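Local coordinates for Phi class glutathione transferase GSTF1 (PDB 4RI6), which probably catalyses the conjugation of glutathione to electrophilic substrates, as a Phi class glutathione transferase, with release of a halide anion and a proton, at residues A[18-23]-A[28-33]; A[68-73]-A[162-167]. All blocks are in the same frame, centred on the assembly; numbering follows the deposited sequence.

Contact 1: A[18-23]-A[28-33]; sequences RVLATL and VPFHLI. Unlike the reference sequence in segment 28-33: Ile33 (reference Val).
Two leucines of helix 14-25, Leu20 and Leu23, meet the Phe30 ring of the following strand at separate places. Leu20 brings CD2 to one end of the ring, 3.7 Å from Phe30 CE1 and nearly as close to CZ, the two side chains running about perpendicular to one another. Leu23 serves the other end: its CD1 lies 3.8 Å from Phe30 CD2 and equally near CG, approaching the ring obliquely. The ring is put there by a first torsion of 62°, which sets CG between the backbone N and the carbonyl carbon. Beyond the ring, Leu32 CD1 adds a looser touch at 4.2 Å from Leu20 CD2. At the turn end, Leu23 CD2 packs 3.8 Å from Val28 CG1, so that Leu23 CD1 meets Phe30 while CD2 meets Val28.

The polar edge begins on the same pair of residues. Val28 N gives a nearly straight hydrogen bond of 2.9 Å to Leu23 O (172° at the hydrogen), tying the turn after the helix back to its last part. On the helix itself, Arg18 O accepts from both Thr22 N and Thr22 OG1, which reach it from opposite faces of the carbonyl plane.

The axes of segment 18-23 and strand 30-33 run antiparallel at 164°, 10.8 Å apart at closest approach, as the second half of the beta-alpha-beta crossover of the thioredoxin-like N-terminal domain. Strand 5-8 pairs with 30-33 and offers Val5 and Ile7 to Phe30 and Leu23, while helix 69-79 packs against helix 14-25 through Ile72 and Ile76.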
ATOM      1  N   ARG A  18     -13.850   2.425   3.060  1.00 18.33           N
ATOM      2  CA  ARG A  18     -13.286   1.801   1.875  1.00 18.20           C
ATOM      3  C   ARG A  18     -13.853   0.398   1.703  1.00 17.98           C
ATOM      4  O   ARG A  18     -14.265   0.009   0.614  1.00 18.87           O
ATOM      5  CB  ARG A  18     -11.760   1.765   1.972  1.00 17.64           C
ATOM      6  CG  ARG A  18     -11.081   1.093   0.797  1.00 18.45           C
ATOM      7  CD  ARG A  18      -9.546   1.087   0.918  1.00 19.23           C
ATOM      8  NE  ARG A  18      -9.087   2.458   0.831  1.00 19.80           N
ATOM      9  CZ  ARG A  18      -8.706   3.218   1.846  1.00 20.63           C
ATOM     10  NH1 ARG A  18      -8.644   2.745   3.087  1.00 19.09           N
ATOM     11  NH2 ARG A  18      -8.385   4.473   1.601  1.00 21.85           N
ATOM     12  N   VAL A  19     -13.900  -0.361   2.786  1.00 18.01           N
ATOM     13  CA  VAL A  19     -14.419  -1.714   2.693  1.00 17.18           C
ATOM     14  C   VAL A  19     -15.927  -1.723   2.414  1.00 18.51           C
ATOM     15  O   VAL A  19     -16.411  -2.510   1.592  1.00 19.13           O
ATOM     16  CB  VAL A  19     -14.092  -2.510   3.980  1.00 18.05           C
ATOM     17  CG1 VAL A  19     -14.802  -3.847   3.999  1.00 18.51           C
ATOM     18  CG2 VAL A  19     -12.602  -2.719   4.093  1.00 18.18           C
ATOM     19  N   LEU A  20     -16.670  -0.851   3.091  1.00 19.49           N
ATOM     20  CA  LEU A  20     -18.114  -0.801   2.916  1.00 19.69           C
ATOM     21  C   LEU A  20     -18.486  -0.468   1.490  1.00 20.18           C
ATOM     22  O   LEU A  20     -19.393  -1.072   0.920  1.00 21.12           O
ATOM     23  CB  LEU A  20     -18.750   0.220   3.866  1.00 20.17           C
ATOM     24  CG  LEU A  20     -18.667  -0.099   5.354  1.00 22.59           C
ATOM     25  CD1 LEU A  20     -19.318   0.997   6.168  1.00 22.16           C
ATOM     26  CD2 LEU A  20     -19.358  -1.416   5.658  1.00 24.03           C
ATOM     27  N   ALA A  21     -17.796   0.505   0.908  1.00 20.91           N
ATOM     28  CA  ALA A  21     -18.091   0.898  -0.452  1.00 21.00           C
ATOM     29  C   ALA A  21     -17.839  -0.273  -1.396  1.00 20.68           C
ATOM     30  O   ALA A  21     -18.602  -0.485  -2.346  1.00 22.06           O
ATOM     31  CB  ALA A  21     -17.259   2.103  -0.849  1.00 20.69           C
ATOM     32  N   THR A  22     -16.775  -1.030  -1.134  1.00 19.31           N
ATOM     33  CA  THR A  22     -16.456  -2.193  -1.948  1.00 19.56           C
ATOM     34  C   THR A  22     -17.515  -3.280  -1.835  1.00 21.51           C
ATOM     35  O   THR A  22     -17.959  -3.817  -2.846  1.00 22.86           O
ATOM     36  CB  THR A  22     -15.074  -2.749  -1.560  1.00 18.65           C
ATOM     37  OG1 THR A  22     -14.101  -1.718  -1.765  1.00 18.27           O
ATOM     38  CG2 THR A  22     -14.713  -3.986  -2.389  1.00 19.82           C
ATOM     39  N   LEU A  23     -17.934  -3.589  -0.612  1.00 20.87           N
ATOM     40  CA  LEU A  23     -18.975  -4.579  -0.404  1.00 22.56           C
ATOM     41  C   LEU A  23     -20.227  -4.200  -1.179  1.00 22.85           C
ATOM     42  O   LEU A  23     -20.863  -5.041  -1.799  1.00 23.70           O
ATOM     43  CB  LEU A  23     -19.285  -4.719   1.086  1.00 23.17           C
ATOM     44  CG  LEU A  23     -18.176  -5.398   1.889  1.00 23.63           C
ATOM     45  CD1 LEU A  23     -18.358  -5.152   3.362  1.00 23.04           C
ATOM     46  CD2 LEU A  23     -18.186  -6.882   1.598  1.00 24.02           C
ATOM     47  N   VAL A  28     -22.292  -7.543  -1.974  1.00 28.40           N
ATOM     48  CA  VAL A  28     -22.041  -8.551  -0.955  1.00 29.31           C
ATOM     49  C   VAL A  28     -22.741  -8.172   0.333  1.00 30.12           C
ATOM     50  O   VAL A  28     -22.434  -7.136   0.918  1.00 30.39           O
ATOM     51  CB  VAL A  28     -20.551  -8.718  -0.689  1.00 28.88           C
ATOM     52  CG1 VAL A  28     -20.320  -9.742   0.414  1.00 28.92           C
ATOM     53  CG2 VAL A  28     -19.858  -9.139  -1.964  1.00 29.18           C
ATOM     54  N   PRO A  29     -23.687  -9.007   0.783  1.00 31.56           N
ATOM     55  CA  PRO A  29     -24.313  -8.667   2.058  1.00 31.48           C
ATOM     56  C   PRO A  29     -23.324  -8.777   3.195  1.00 30.39           C
ATOM     57  O   PRO A  29     -22.418  -9.603   3.128  1.00 30.46           O
ATOM     58  CB  PRO A  29     -25.427  -9.707   2.199  1.00 32.64           C
ATOM     59  CG  PRO A  29     -25.650 -10.248   0.801  1.00 33.35           C
ATOM     60  CD  PRO A  29     -24.285 -10.207   0.176  1.00 32.26           C
ATOM     61  N   PHE A  30     -23.489  -7.948   4.217  1.00 29.04           N
ATOM     62  CA  PHE A  30     -22.543  -7.920   5.311  1.00 28.57           C
ATOM     63  C   PHE A  30     -23.252  -7.563   6.606  1.00 29.29           C
ATOM     64  O   PHE A  30     -24.364  -7.035   6.603  1.00 30.10           O
ATOM     65  CB  PHE A  30     -21.397  -6.926   5.032  1.00 27.07           C
ATOM     66  CG  PHE A  30     -21.857  -5.503   4.895  1.00 27.01           C
ATOM     67  CD1 PHE A  30     -21.985  -4.694   6.011  1.00 27.60           C
ATOM     68  CD2 PHE A  30     -22.158  -4.983   3.654  1.00 26.77           C
ATOM     69  CE1 PHE A  30     -22.422  -3.388   5.894  1.00 28.66           C
ATOM     70  CE2 PHE A  30     -22.585  -3.684   3.525  1.00 27.38           C
ATOM     71  CZ  PHE A  30     -22.719  -2.884   4.649  1.00 28.27           C
ATOM     72  N   HIS A  31     -22.595  -7.898   7.708  1.00 30.12           N
ATOM     73  CA  HIS A  31     -23.004  -7.504   9.041  1.00 32.21           C
ATOM     74  C   HIS A  31     -21.884  -6.674   9.635  1.00 31.23           C
ATOM     75  O   HIS A  31     -20.738  -7.099   9.650  1.00 32.24           O
ATOM     76  CB  HIS A  31     -23.302  -8.736   9.904  1.00 35.38           C
ATOM     77  CG  HIS A  31     -23.571  -8.422  11.343  1.00 40.23           C
ATOM     78  ND1 HIS A  31     -24.635  -7.643  11.749  1.00 42.63           N
ATOM     79  CD2 HIS A  31     -22.933  -8.806  12.474  1.00 42.11           C
ATOM     80  CE1 HIS A  31     -24.630  -7.545  13.066  1.00 43.17           C
ATOM     81  NE2 HIS A  31     -23.609  -8.244  13.532  1.00 43.11           N
ATOM     82  N   LEU A  32     -22.218  -5.486  10.110  1.00 30.61           N
ATOM     83  CA  LEU A  32     -21.232  -4.543  10.617  1.00 30.19           C
ATOM     84  C   LEU A  32     -21.255  -4.489  12.131  1.00 30.07           C
ATOM     85  O   LEU A  32     -22.292  -4.145  12.744  1.00 31.68           O
ATOM     86  CB  LEU A  32     -21.489  -3.146  10.041  1.00 29.37           C
ATOM     87  CG  LEU A  32     -20.456  -2.052  10.342  1.00 29.43           C
ATOM     88  CD1 LEU A  32     -19.079  -2.334   9.731  1.00 28.67           C
ATOM     89  CD2 LEU A  32     -20.998  -0.704   9.877  1.00 30.32           C
ATOM     90  N   ILE A  33     -20.112  -4.838  12.722  1.00 30.13           N
ATOM     91  CA  ILE A  33     -19.944  -4.861  14.169  1.00 30.24           C
ATOM     92  C   ILE A  33     -19.276  -3.584  14.644  1.00 29.99           C
ATOM     93  O   ILE A  33     -18.138  -3.286  14.263  1.00 28.68           O
ATOM     94  CB  ILE A  33     -19.117  -6.096  14.623  1.00 32.05           C
ATOM     95  CG1 ILE A  33     -19.941  -7.371  14.448  1.00 32.82           C
ATOM     96  CG2 ILE A  33     -18.710  -5.982  16.097  1.00 32.71           C
ATOM     97  CD1 ILE A  33     -19.145  -8.642  14.672  1.00 33.15           C
TER

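Contact 2: A[68-73]-A[162-167]; sequences ESRAIC and FSFADL. With GSH (glutathione), chain C.
Phe164 reaches across to Cys73 from the first turn of its helix. With CG anti to the backbone N (chi1 -174°), the CB-CG bond carries the ring out toward helix 69-79. Of the ring atoms, CE1 lies 3.4 Å from Cys73 CB, and CZ at the tip is just as close. At the ring edge, CE2 faces Arg70 CG, 4.4 Å away and near the ring plane. The Cys73 sulfur adds a sulfur-aromatic contact, SG standing 4.7 Å from the ring centroid at an oblique inclination. Tyr89 meets the same ring with its plane nearly parallel.

Behind Phe164, Ser163 and Asp166 form a capping box: Ser163 OG accepts from Ala165 N, and Asp166 OD2 accepts from Ser163 N at 2.9 Å through its anti lone pair, directed away from the other carboxylate oxygen.

The far end of segment 68-73 holds the gamma-glutamyl part of glutathione. Glu68, at the N-cap, takes the ligand amino group N1 on OE1 at 2.6 Å, with a weaker bond to OE2. Ser69 grips the ligand carboxylate twice, N to O12 at 2.8 Å and OG to O11 at 2.6 Å, where the helix start would probably help to stabilise the negative charge. An alanine in place of Glu68 has no carboxylate, and the ligand amino group would probably be left without its charged mate and that end of glutathione more loosely fixed. Arg70 NH2 forms a salt bridge with Asp106, while NH1 stands 3.8 Å from ligand O11.

The contact thus joins the N-terminal and C-terminal domains: Thr22 of helix 14-25 and Val103 of helix 93-122 pack round Phe164, and Glu104 of the second subunit lies against Glu68 and Arg70.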
ATOM      1  N   GLU A  68      -6.321  -5.037   7.182  1.00 17.96           N
ATOM      2  CA  GLU A  68      -5.878  -4.057   6.170  1.00 16.21           C
ATOM      3  C   GLU A  68      -6.936  -3.900   5.085  1.00 16.30           C
ATOM      4  O   GLU A  68      -7.211  -4.801   4.315  1.00 17.92           O
ATOM      5  CB  GLU A  68      -4.513  -4.397   5.548  1.00 17.80           C
ATOM      6  CG  GLU A  68      -3.365  -3.908   6.414  1.00 19.57           C
ATOM      7  CD  GLU A  68      -3.265  -2.394   6.482  1.00 21.65           C
ATOM      8  OE1 GLU A  68      -3.956  -1.702   5.703  1.00 21.15           O
ATOM      9  OE2 GLU A  68      -2.478  -1.891   7.310  1.00 24.73           O
ATOM     10  N   SER A  69      -7.512  -2.711   5.051  1.00 16.18           N
ATOM     11  CA  SER A  69      -8.633  -2.439   4.164  1.00 16.59           C
ATOM     12  C   SER A  69      -8.409  -2.818   2.706  1.00 16.96           C
ATOM     13  O   SER A  69      -9.289  -3.411   2.095  1.00 17.05           O
ATOM     14  CB  SER A  69      -9.040  -0.958   4.260  1.00 16.91           C
ATOM     15  OG  SER A  69      -8.023  -0.054   3.853  1.00 17.16           O
ATOM     16  N   ARG A  70      -7.249  -2.510   2.138  1.00 16.70           N
ATOM     17  CA  ARG A  70      -7.056  -2.789   0.726  1.00 15.69           C
ATOM     18  C   ARG A  70      -6.903  -4.292   0.470  1.00 16.52           C
ATOM     19  O   ARG A  70      -7.304  -4.765  -0.582  1.00 16.97           O
ATOM     20  CB  ARG A  70      -5.869  -2.003   0.177  1.00 15.91           C
ATOM     21  CG  ARG A  70      -6.113  -0.513   0.175  1.00 16.03           C
ATOM     22  CD  ARG A  70      -4.853   0.287  -0.060  1.00 15.95           C
ATOM     23  NE  ARG A  70      -5.071   1.727   0.178  1.00 15.35           N
ATOM     24  CZ  ARG A  70      -5.050   2.305   1.377  1.00 15.68           C
ATOM     25  NH1 ARG A  70      -4.809   1.596   2.481  1.00 16.35           N
ATOM     26  NH2 ARG A  70      -5.247   3.605   1.479  1.00 16.15           N
ATOM     27  N   ALA A  71      -6.353  -5.037   1.435  1.00 17.19           N
ATOM     28  CA  ALA A  71      -6.267  -6.498   1.333  1.00 17.22           C
ATOM     29  C   ALA A  71      -7.652  -7.120   1.425  1.00 16.96           C
ATOM     30  O   ALA A  71      -8.014  -8.009   0.657  1.00 18.21           O
ATOM     31  CB  ALA A  71      -5.345  -7.077   2.432  1.00 17.56           C
ATOM     32  N   ILE A  72      -8.440  -6.619   2.358  1.00 17.45           N
ATOM     33  CA  ILE A  72      -9.822  -7.064   2.482  1.00 17.97           C
ATOM     34  C   ILE A  72     -10.572  -6.837   1.159  1.00 18.91           C
ATOM     35  O   ILE A  72     -11.309  -7.704   0.692  1.00 18.32           O
ATOM     36  CB  ILE A  72     -10.529  -6.329   3.640  1.00 18.55           C
ATOM     37  CG1 ILE A  72      -9.893  -6.746   4.973  1.00 18.54           C
ATOM     38  CG2 ILE A  72     -12.031  -6.641   3.654  1.00 19.58           C
ATOM     39  CD1 ILE A  72     -10.288  -5.909   6.147  1.00 19.09           C
ATOM     40  N   CYS A  73     -10.359  -5.679   0.544  1.00 18.63           N
ATOM     41  CA  CYS A  73     -11.098  -5.344  -0.665  1.00 18.46           C
ATOM     42  C   CYS A  73     -10.648  -6.201  -1.836  1.00 18.75           C
ATOM     43  O   CYS A  73     -11.467  -6.609  -2.649  1.00 19.05           O
ATOM     44  CB  CYS A  73     -10.941  -3.863  -0.992  1.00 17.31           C
ATOM     45  SG  CYS A  73     -11.816  -2.778   0.165  1.00 18.94           S
ATOM     46  N   PHE A 162     -14.879   3.295 -13.822  1.00 24.03           N
ATOM     47  CA  PHE A 162     -14.675   3.376 -12.369  1.00 23.38           C
ATOM     48  C   PHE A 162     -13.985   2.109 -11.892  1.00 22.86           C
ATOM     49  O   PHE A 162     -14.358   1.011 -12.299  1.00 24.75           O
ATOM     50  CB  PHE A 162     -16.008   3.572 -11.637  1.00 23.60           C
ATOM     51  CG  PHE A 162     -15.890   3.665 -10.128  1.00 23.83           C
ATOM     52  CD1 PHE A 162     -15.476   4.835  -9.518  1.00 23.37           C
ATOM     53  CD2 PHE A 162     -16.261   2.598  -9.324  1.00 24.09           C
ATOM     54  CE1 PHE A 162     -15.396   4.931  -8.139  1.00 23.37           C
ATOM     55  CE2 PHE A 162     -16.180   2.682  -7.943  1.00 23.95           C
ATOM     56  CZ  PHE A 162     -15.748   3.851  -7.348  1.00 23.04           C
ATOM     57  N   SER A 163     -12.983   2.253 -11.036  1.00 20.62           N
ATOM     58  CA  SER A 163     -12.292   1.085 -10.509  1.00 19.51           C
ATOM     59  C   SER A 163     -12.031   1.233  -9.038  1.00 18.43           C
ATOM     60  O   SER A 163     -12.261   2.297  -8.451  1.00 17.22           O
ATOM     61  CB  SER A 163     -10.961   0.854 -11.226  1.00 18.90           C
ATOM     62  OG  SER A 163      -9.955   1.719 -10.745  1.00 18.82           O
ATOM     63  N   PHE A 164     -11.501   0.169  -8.445  1.00 18.09           N
ATOM     64  CA  PHE A 164     -11.095   0.243  -7.058  1.00 17.61           C
ATOM     65  C   PHE A 164     -10.075   1.358  -6.820  1.00 17.39           C
ATOM     66  O   PHE A 164     -10.002   1.920  -5.725  1.00 18.20           O
ATOM     67  CB  PHE A 164     -10.524  -1.105  -6.580  1.00 18.83           C
ATOM     68  CG  PHE A 164     -10.238  -1.112  -5.122  1.00 19.16           C
ATOM     69  CD1 PHE A 164     -11.280  -1.126  -4.218  1.00 19.71           C
ATOM     70  CD2 PHE A 164      -8.946  -1.000  -4.640  1.00 19.50           C
ATOM     71  CE1 PHE A 164     -11.053  -1.062  -2.886  1.00 19.54           C
ATOM     72  CE2 PHE A 164      -8.716  -0.950  -3.288  1.00 19.77           C
ATOM     73  CZ  PHE A 164      -9.772  -0.986  -2.414  1.00 19.99           C
ATOM     74  N   ALA A 165      -9.280   1.691  -7.832  1.00 16.36           N
ATOM     75  CA  ALA A 165      -8.333   2.791  -7.671  1.00 17.23           C
ATOM     76  C   ALA A 165      -9.065   4.074  -7.321  1.00 17.22           C
ATOM     77  O   ALA A 165      -8.655   4.793  -6.415  1.00 18.80           O
ATOM     78  CB  ALA A 165      -7.504   2.979  -8.906  1.00 17.18           C
ATOM     79  N   ASP A 166     -10.147   4.369  -8.033  1.00 16.62           N
ATOM     80  CA  ASP A 166     -10.931   5.569  -7.723  1.00 17.01           C
ATOM     81  C   ASP A 166     -11.605   5.435  -6.364  1.00 16.49           C
ATOM     82  O   ASP A 166     -11.559   6.354  -5.538  1.00 16.42           O
ATOM     83  CB  ASP A 166     -11.967   5.824  -8.806  1.00 17.44           C
ATOM     84  CG  ASP A 166     -11.360   5.794 -10.183  1.00 18.11           C
ATOM     85  OD1 ASP A 166     -10.651   6.757 -10.555  1.00 18.35           O
ATOM     86  OD2 ASP A 166     -11.606   4.805 -10.895  1.00 18.58           O
ATOM     87  N   LEU A 167     -12.203   4.268  -6.131  1.00 16.70           N
ATOM     88  CA  LEU A 167     -12.916   3.995  -4.893  1.00 16.93           C
ATOM     89  C   LEU A 167     -12.028   4.264  -3.694  1.00 16.72           C
ATOM     90  O   LEU A 167     -12.452   4.899  -2.729  1.00 16.39           O
ATOM     91  CB  LEU A 167     -13.443   2.556  -4.886  1.00 16.93           C
ATOM     92  CG  LEU A 167     -14.358   2.135  -3.741  1.00 18.28           C
ATOM     93  CD1 LEU A 167     -15.172   0.915  -4.152  1.00 18.15           C
ATOM     94  CD2 LEU A 167     -13.568   1.847  -2.452  1.00 19.23           C
TER
HETATM   95  N1  GSH C 500      -3.817   0.585   6.994  0.58 23.00           N
HETATM   96  CA1 GSH C 500      -5.020   0.235   7.729  0.58 29.21           C
HETATM   97  C1  GSH C 500      -6.182  -0.199   6.859  0.58 18.45           C
HETATM   98  O11 GSH C 500      -6.244   0.321   5.763  0.58 14.60           O
HETATM   99  O12 GSH C 500      -7.011  -1.064   7.225  0.58 17.58           O
HETATM  100  CB1 GSH C 500      -5.359   1.536   8.418  0.58 31.91           C
HETATM  101  CG1 GSH C 500      -6.184   1.237   9.634  0.58 29.28           C
HETATM  102  CD1 GSH C 500      -6.347   2.488  10.446  0.58 23.89           C
HETATM  103  OE1 GSH C 500      -5.452   3.288  10.638  0.58 27.64           O
HETATM  104  N2  GSH C 500      -7.556   2.600  10.950  0.58 25.99           N
HETATM  105  CA2 GSH C 500      -8.032   3.646  11.800  0.58 52.92           C
HETATM  106  C2  GSH C 500      -8.020   3.114  13.207  0.58 18.91           C
HETATM  107  O2  GSH C 500      -8.278   1.945  13.379  0.58 22.81           O
HETATM  108  CB2 GSH C 500      -9.434   3.988  11.281  0.58 21.30           C
HETATM  109  SG2 GSH C 500      -9.405   5.233   9.973  0.58 28.96           S
HETATM  110  N3  GSH C 500      -7.732   3.984  14.181  0.58 29.38           N
HETATM  111  CA3 GSH C 500      -7.766   3.633  15.585  0.58 29.46           C
HETATM  112  C3  GSH C 500      -6.408   3.272  16.125  0.58 25.76           C
HETATM  113  O31 GSH C 500      -5.436   3.226  15.340  0.58 40.35           O
HETATM  114  O32 GSH C 500      -6.307   3.029  17.343  0.58 28.40           O

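Contact 1 lies inside the N-terminal domain and contact 2 joins that domain to the all-helical one, their centres about 12 Å apart. Helix 14-25 connects them: one side packs on strand 30-33, and Thr22 OG1 lies 3.3 Å from Phe164 CE1 and 3.2 Å from Cys73 SG. Arg18 NH1 probably hydrogen-bonds Ser69 OG at 3.0 Å, and so may act as a second-shell residue orienting the hydroxyl toward the ligand carboxylate. Arg18 NH2 and Arg70 NH2 lie 3.3 Å apart beside Asp106, which salt-bridges Arg70 and forms a long, weak ion pair with Arg18. Contact 2 touches the ligand directly, whereas in contact 1 the Leu20 side chain stays about 11 Å from glutathione.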